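Transcriptional repressor, TetR family (Thermus thermophilus, PDB 3ANP) probably represses transcription of fatty acid degradation genes by binding DNA, and binds lauroyl-CoA (the dodecyl-CoA ligand) in its C-terminal domain. Local coordinates at residues G67-L75 with V85-L93. Residues are numbered along the deposited sequence; the frame is centred on the assembly and turned at random.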
ATOM      1  N   GLY A  67      -2.592 -21.687  -5.533  1.00 16.73           N
ATOM      2  CA  GLY A  67      -1.477 -22.435  -6.101  1.00 15.36           C
ATOM      3  C   GLY A  67      -0.212 -22.112  -5.319  1.00 19.25           C
ATOM      4  O   GLY A  67       0.599 -22.996  -5.002  1.00 17.10           O
ATOM      5  N   LEU A  68      -0.029 -20.829  -5.012  1.00 15.04           N
ATOM      6  CA  LEU A  68       1.133 -20.399  -4.239  1.00 18.39           C
ATOM      7  C   LEU A  68       1.124 -21.024  -2.841  1.00 16.12           C
ATOM      8  O   LEU A  68       2.178 -21.332  -2.295  1.00 16.55           O
ATOM      9  CB  LEU A  68       1.176 -18.867  -4.135  1.00 15.78           C
ATOM     10  CG  LEU A  68       1.513 -18.110  -5.434  1.00 20.10           C
ATOM     11  CD1 LEU A  68       1.353 -16.605  -5.223  1.00 22.73           C
ATOM     12  CD2 LEU A  68       2.935 -18.416  -5.852  1.00 21.28           C
ATOM     13  N   ARG A  69      -0.063 -21.204  -2.260  1.00 17.59           N
ATOM     14  CA  ARG A  69      -0.177 -21.812  -0.936  1.00 17.69           C
ATOM     15  C   ARG A  69       0.296 -23.275  -0.989  1.00 18.32           C
ATOM     16  O   ARG A  69       1.025 -23.739  -0.105  1.00 16.37           O
ATOM     17  CB  ARG A  69      -1.629 -21.741  -0.435  1.00 20.12           C
ATOM     18  CG  ARG A  69      -1.859 -22.401   0.927  1.00 21.64           C
ATOM     19  CD  ARG A  69      -3.328 -22.311   1.373  1.00 22.29           C
ATOM     20  NE  ARG A  69      -3.799 -20.935   1.535  1.00 24.77           N
ATOM     21  CZ  ARG A  69      -4.750 -20.367   0.793  1.00 26.31           C
ATOM     22  NH1 ARG A  69      -5.344 -21.058  -0.176  1.00 22.59           N
ATOM     23  NH2 ARG A  69      -5.122 -19.108   1.019  1.00 18.79           N
ATOM     24  N   GLU A  70      -0.112 -24.002  -2.027  1.00 17.37           N
ATOM     25  CA  GLU A  70       0.305 -25.401  -2.172  1.00 16.90           C
ATOM     26  C   GLU A  70       1.810 -25.485  -2.305  1.00 16.64           C
ATOM     27  O   GLU A  70       2.451 -26.360  -1.728  1.00 18.27           O
ATOM     28  CB  GLU A  70      -0.283 -26.036  -3.432  1.00 19.55           C
ATOM     29  CG  GLU A  70      -1.790 -26.203  -3.465  1.00 23.14           C
ATOM     30  CD  GLU A  70      -2.226 -27.009  -4.685  1.00 22.84           C
ATOM     31  OE1 GLU A  70      -1.902 -28.206  -4.747  1.00 23.50           O
ATOM     32  OE2 GLU A  70      -2.867 -26.440  -5.587  1.00 23.83           O
ATOM     33  N   GLU A  71       2.359 -24.577  -3.105  1.00 15.89           N
ATOM     34  CA  GLU A  71       3.785 -24.531  -3.371  1.00 17.43           C
ATOM     35  C   GLU A  71       4.569 -24.260  -2.082  1.00 18.38           C
ATOM     36  O   GLU A  71       5.563 -24.931  -1.792  1.00 19.54           O
ATOM     37  CB  GLU A  71       4.066 -23.461  -4.442  1.00 16.54           C
ATOM     38  CG  GLU A  71       5.537 -23.310  -4.835  1.00 19.66           C
ATOM     39  CD  GLU A  71       5.733 -22.398  -6.048  1.00 23.86           C
ATOM     40  OE1 GLU A  71       4.763 -21.726  -6.468  1.00 27.35           O
ATOM     41  OE2 GLU A  71       6.858 -22.354  -6.585  1.00 23.28           O
ATOM     42  N   VAL A  72       4.108 -23.288  -1.307  1.00 17.05           N
ATOM     43  CA  VAL A  72       4.767 -22.932  -0.053  1.00 16.97           C
ATOM     44  C   VAL A  72       4.717 -24.091   0.941  1.00 16.66           C
ATOM     45  O   VAL A  72       5.728 -24.430   1.550  1.00 17.88           O
ATOM     46  CB  VAL A  72       4.105 -21.654   0.576  1.00 17.61           C
ATOM     47  CG1 VAL A  72       4.447 -21.528   2.075  1.00 17.10           C
ATOM     48  CG2 VAL A  72       4.596 -20.413  -0.175  1.00 14.16           C
ATOM     49  N   ARG A  73       3.549 -24.707   1.102  1.00 14.32           N
ATOM     50  CA  ARG A  73       3.427 -25.819   2.041  1.00 18.86           C
ATOM     51  C   ARG A  73       4.284 -26.994   1.600  1.00 20.87           C
ATOM     52  O   ARG A  73       4.901 -27.675   2.421  1.00 21.89           O
ATOM     53  CB  ARG A  73       1.956 -26.238   2.183  1.00 17.69           C
ATOM     54  CG  ARG A  73       1.139 -25.194   2.938  1.00 16.75           C
ATOM     55  CD  ARG A  73      -0.338 -25.542   3.002  1.00 21.14           C
ATOM     56  NE  ARG A  73      -1.098 -24.500   3.696  1.00 22.08           N
ATOM     57  CZ  ARG A  73      -2.339 -24.656   4.149  1.00 28.05           C
ATOM     58  NH1 ARG A  73      -2.963 -25.823   3.982  1.00 20.61           N
ATOM     59  NH2 ARG A  73      -2.955 -23.652   4.778  1.00 22.79           N
ATOM     60  N   ARG A  74       4.339 -27.209   0.291  1.00 22.91           N
ATOM     61  CA  ARG A  74       5.136 -28.284  -0.276  1.00 24.01           C
ATOM     62  C   ARG A  74       6.614 -28.072   0.050  1.00 24.24           C
ATOM     63  O   ARG A  74       7.313 -29.000   0.463  1.00 23.01           O
ATOM     64  CB  ARG A  74       4.963 -28.313  -1.796  1.00 24.61           C
ATOM     65  CG  ARG A  74       5.300 -29.649  -2.417  1.00 30.16           C
ATOM     66  CD  ARG A  74       6.092 -29.498  -3.697  1.00 29.09           C
ATOM     67  NE  ARG A  74       5.582 -28.460  -4.586  1.00 27.36           N
ATOM     68  CZ  ARG A  74       6.372 -27.684  -5.321  1.00 23.07           C
ATOM     69  NH1 ARG A  74       7.691 -27.847  -5.250  1.00 22.10           N
ATOM     70  NH2 ARG A  74       5.862 -26.757  -6.122  1.00 20.71           N
ATOM     71  N   LEU A  75       7.091 -26.842  -0.134  1.00 21.22           N
ATOM     72  CA  LEU A  75       8.496 -26.540   0.121  1.00 23.12           C
ATOM     73  C   LEU A  75       8.876 -26.699   1.588  1.00 24.09           C
ATOM     74  O   LEU A  75       9.937 -27.247   1.902  1.00 24.83           O
ATOM     75  CB  LEU A  75       8.841 -25.132  -0.393  1.00 21.93           C
ATOM     76  CG  LEU A  75       8.809 -24.998  -1.933  1.00 23.73           C
ATOM     77  CD1 LEU A  75       8.994 -23.535  -2.352  1.00 21.17           C
ATOM     78  CD2 LEU A  75       9.899 -25.862  -2.558  1.00 24.30           C
ATOM     79  N   VAL A  85      12.148 -20.048   1.699  1.00 19.57           N
ATOM     80  CA  VAL A  85      10.815 -20.219   1.128  1.00 19.37           C
ATOM     81  C   VAL A  85      10.204 -18.835   0.935  1.00 18.59           C
ATOM     82  O   VAL A  85       9.482 -18.598  -0.029  1.00 17.51           O
ATOM     83  CB  VAL A  85       9.903 -21.073   2.016  1.00 19.73           C
ATOM     84  CG1 VAL A  85       8.497 -21.149   1.379  1.00 19.17           C
ATOM     85  CG2 VAL A  85      10.478 -22.480   2.131  1.00 21.47           C
ATOM     86  N   LEU A  86      10.488 -17.930   1.865  1.00 19.29           N
ATOM     87  CA  LEU A  86      10.003 -16.552   1.767  1.00 21.99           C
ATOM     88  C   LEU A  86      10.583 -15.869   0.533  1.00 21.12           C
ATOM     89  O   LEU A  86       9.850 -15.244  -0.233  1.00 18.41           O
ATOM     90  CB  LEU A  86      10.414 -15.747   2.989  1.00 20.96           C
ATOM     91  CG  LEU A  86       9.533 -15.866   4.222  1.00 27.91           C
ATOM     92  CD1 LEU A  86      10.175 -15.086   5.363  1.00 28.65           C
ATOM     93  CD2 LEU A  86       8.145 -15.329   3.906  1.00 25.70           C
ATOM     94  N   ARG A  87      11.901 -15.965   0.360  1.00 20.11           N
ATOM     95  CA  ARG A  87      12.560 -15.359  -0.798  1.00 22.76           C
ATOM     96  C   ARG A  87      11.983 -15.934  -2.083  1.00 21.46           C
ATOM     97  O   ARG A  87      11.770 -15.212  -3.056  1.00 21.86           O
ATOM     98  CB  ARG A  87      14.074 -15.628  -0.797  1.00 25.30           C
ATOM     99  CG  ARG A  87      14.870 -14.925   0.282  1.00 36.41           C
ATOM    100  CD  ARG A  87      16.334 -14.820  -0.141  1.00 40.63           C
ATOM    101  NE  ARG A  87      17.166 -14.219   0.895  1.00 49.00           N
ATOM    102  CZ  ARG A  87      17.584 -14.859   1.984  1.00 52.32           C
ATOM    103  NH1 ARG A  87      17.249 -16.128   2.179  1.00 54.80           N
ATOM    104  NH2 ARG A  87      18.337 -14.230   2.879  1.00 52.96           N
ATOM    105  N   HIS A  88      11.754 -17.243  -2.086  1.00 19.81           N
ATOM    106  CA  HIS A  88      11.194 -17.908  -3.257  1.00 20.21           C
ATOM    107  C   HIS A  88       9.795 -17.374  -3.567  1.00 18.53           C
ATOM    108  O   HIS A  88       9.469 -17.058  -4.718  1.00 17.49           O
ATOM    109  CB  HIS A  88      11.106 -19.414  -3.014  1.00 20.97           C
ATOM    110  CG  HIS A  88      10.398 -20.159  -4.099  1.00 24.80           C
ATOM    111  ND1 HIS A  88      10.995 -20.458  -5.305  1.00 28.07           N
ATOM    112  CD2 HIS A  88       9.138 -20.650  -4.169  1.00 23.69           C
ATOM    113  CE1 HIS A  88      10.132 -21.103  -6.071  1.00 30.23           C
ATOM    114  NE2 HIS A  88       8.998 -21.230  -5.406  1.00 25.81           N
ATOM    115  N   LEU A  89       8.964 -17.282  -2.535  1.00 17.07           N
ATOM    116  CA  LEU A  89       7.601 -16.804  -2.720  1.00 17.65           C
ATOM    117  C   LEU A  89       7.561 -15.438  -3.389  1.00 20.98           C
ATOM    118  O   LEU A  89       6.783 -15.213  -4.318  1.00 17.61           O
ATOM    119  CB  LEU A  89       6.877 -16.743  -1.375  1.00 18.42           C
ATOM    120  CG  LEU A  89       5.482 -16.104  -1.361  1.00 15.88           C
ATOM    121  CD1 LEU A  89       4.534 -16.861  -2.261  1.00 18.54           C
ATOM    122  CD2 LEU A  89       4.964 -16.105   0.068  1.00 16.61           C
ATOM    123  N   PHE A  90       8.406 -14.522  -2.935  1.00 18.98           N
ATOM    124  CA  PHE A  90       8.384 -13.191  -3.511  1.00 20.80           C
ATOM    125  C   PHE A  90       8.967 -13.168  -4.903  1.00 18.70           C
ATOM    126  O   PHE A  90       8.531 -12.399  -5.742  1.00 20.56           O
ATOM    127  CB  PHE A  90       9.063 -12.206  -2.558  1.00 20.51           C
ATOM    128  CG  PHE A  90       8.238 -11.943  -1.340  1.00 24.44           C
ATOM    129  CD1 PHE A  90       7.046 -11.233  -1.442  1.00 25.04           C
ATOM    130  CD2 PHE A  90       8.580 -12.500  -0.117  1.00 27.85           C
ATOM    131  CE1 PHE A  90       6.203 -11.085  -0.342  1.00 26.54           C
ATOM    132  CE2 PHE A  90       7.742 -12.362   0.992  1.00 29.40           C
ATOM    133  CZ  PHE A  90       6.556 -11.656   0.878  1.00 26.89           C
ATOM    134  N   ARG A  91       9.930 -14.047  -5.151  1.00 19.83           N
ATOM    135  CA  ARG A  91      10.522 -14.151  -6.474  1.00 20.78           C
ATOM    136  C   ARG A  91       9.410 -14.593  -7.448  1.00 19.67           C
ATOM    137  O   ARG A  91       9.203 -13.987  -8.502  1.00 18.91           O
ATOM    138  CB  ARG A  91      11.658 -15.186  -6.438  1.00 24.48           C
ATOM    139  CG  ARG A  91      12.831 -14.919  -7.360  1.00 32.56           C
ATOM    140  CD  ARG A  91      14.134 -15.366  -6.687  1.00 39.04           C
ATOM    141  NE  ARG A  91      14.089 -16.761  -6.233  1.00 42.89           N
ATOM    142  CZ  ARG A  91      14.623 -17.207  -5.097  1.00 42.44           C
ATOM    143  NH1 ARG A  91      15.252 -16.374  -4.275  1.00 43.55           N
ATOM    144  NH2 ARG A  91      14.531 -18.491  -4.778  1.00 42.20           N
ATOM    145  N   VAL A  92       8.680 -15.642  -7.088  1.00 18.34           N
ATOM    146  CA  VAL A  92       7.608 -16.131  -7.954  1.00 20.59           C
ATOM    147  C   VAL A  92       6.464 -15.125  -8.032  1.00 18.95           C
ATOM    148  O   VAL A  92       5.814 -14.985  -9.068  1.00 17.33           O
ATOM    149  CB  VAL A  92       7.099 -17.500  -7.467  1.00 21.88           C
ATOM    150  CG1 VAL A  92       5.761 -17.828  -8.119  1.00 29.37           C
ATOM    151  CG2 VAL A  92       8.143 -18.578  -7.825  1.00 22.29           C
ATOM    152  N   LEU A  93       6.218 -14.419  -6.938  1.00 18.77           N
ATOM    153  CA  LEU A  93       5.169 -13.403  -6.939  1.00 20.48           C
ATOM    154  C   LEU A  93       5.532 -12.308  -7.942  1.00 17.60           C
ATOM    155  O   LEU A  93       4.691 -11.857  -8.712  1.00 19.75           O
ATOM    156  CB  LEU A  93       5.024 -12.785  -5.547  1.00 22.20           C
ATOM    157  CG  LEU A  93       3.940 -13.352  -4.635  1.00 20.69           C
ATOM    158  CD1 LEU A  93       4.020 -12.660  -3.264  1.00 22.48           C
ATOM    159  CD2 LEU A  93       2.574 -13.119  -5.275  1.00 21.72           C
TER
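Leu68 reaches from helix 54-77 to Leu89, Val92 and Leu93 of helix 82-99, and its two methyls part company: CD2 lies 3.7 Å from Val92 CG1, while CD1 meets Leu93 CD2 at the same 3.7 Å. The Leu68 and Val92 side chains run alongside each other, pointing opposite ways. Leu68 CD2 also brushes Leu89 CD1, a methyl that touches Val72 CG2 (4.1 Å) as well and so links successive turns of the facing helix. At the other end of the contact Val85 straddles two residues, its CG1 against Val72 CG1 and its CG2 4.0 Å from Leu75 CB. The two segments belong to a nearly antiparallel helical hairpin in the C-terminal domain of this TetR-family protein; the segment axes approach to 10.5 Å, at 155°. The side chain of Leu68 comes within about 4 Å of the bound dodecyl-CoA, and helix 128-142 packs on Val72 through Leu131 and Ile135. Along a less buried margin, His88 NE2 donates a nearly straight hydrogen bond to Glu71 OE2 at 2.7 Å. The carboxylate oxygen sits close to the imidazole plane, yet the N-H arrives from above the carboxylate plane, the two planes being 70° apart. The chain of Glu71 is stretched out, chi1 -179°, which carries the carboxylate across to the ring edge. Leu75 CD1 presses on the same imidazole obliquely, 3.4 Å from His88 CD2.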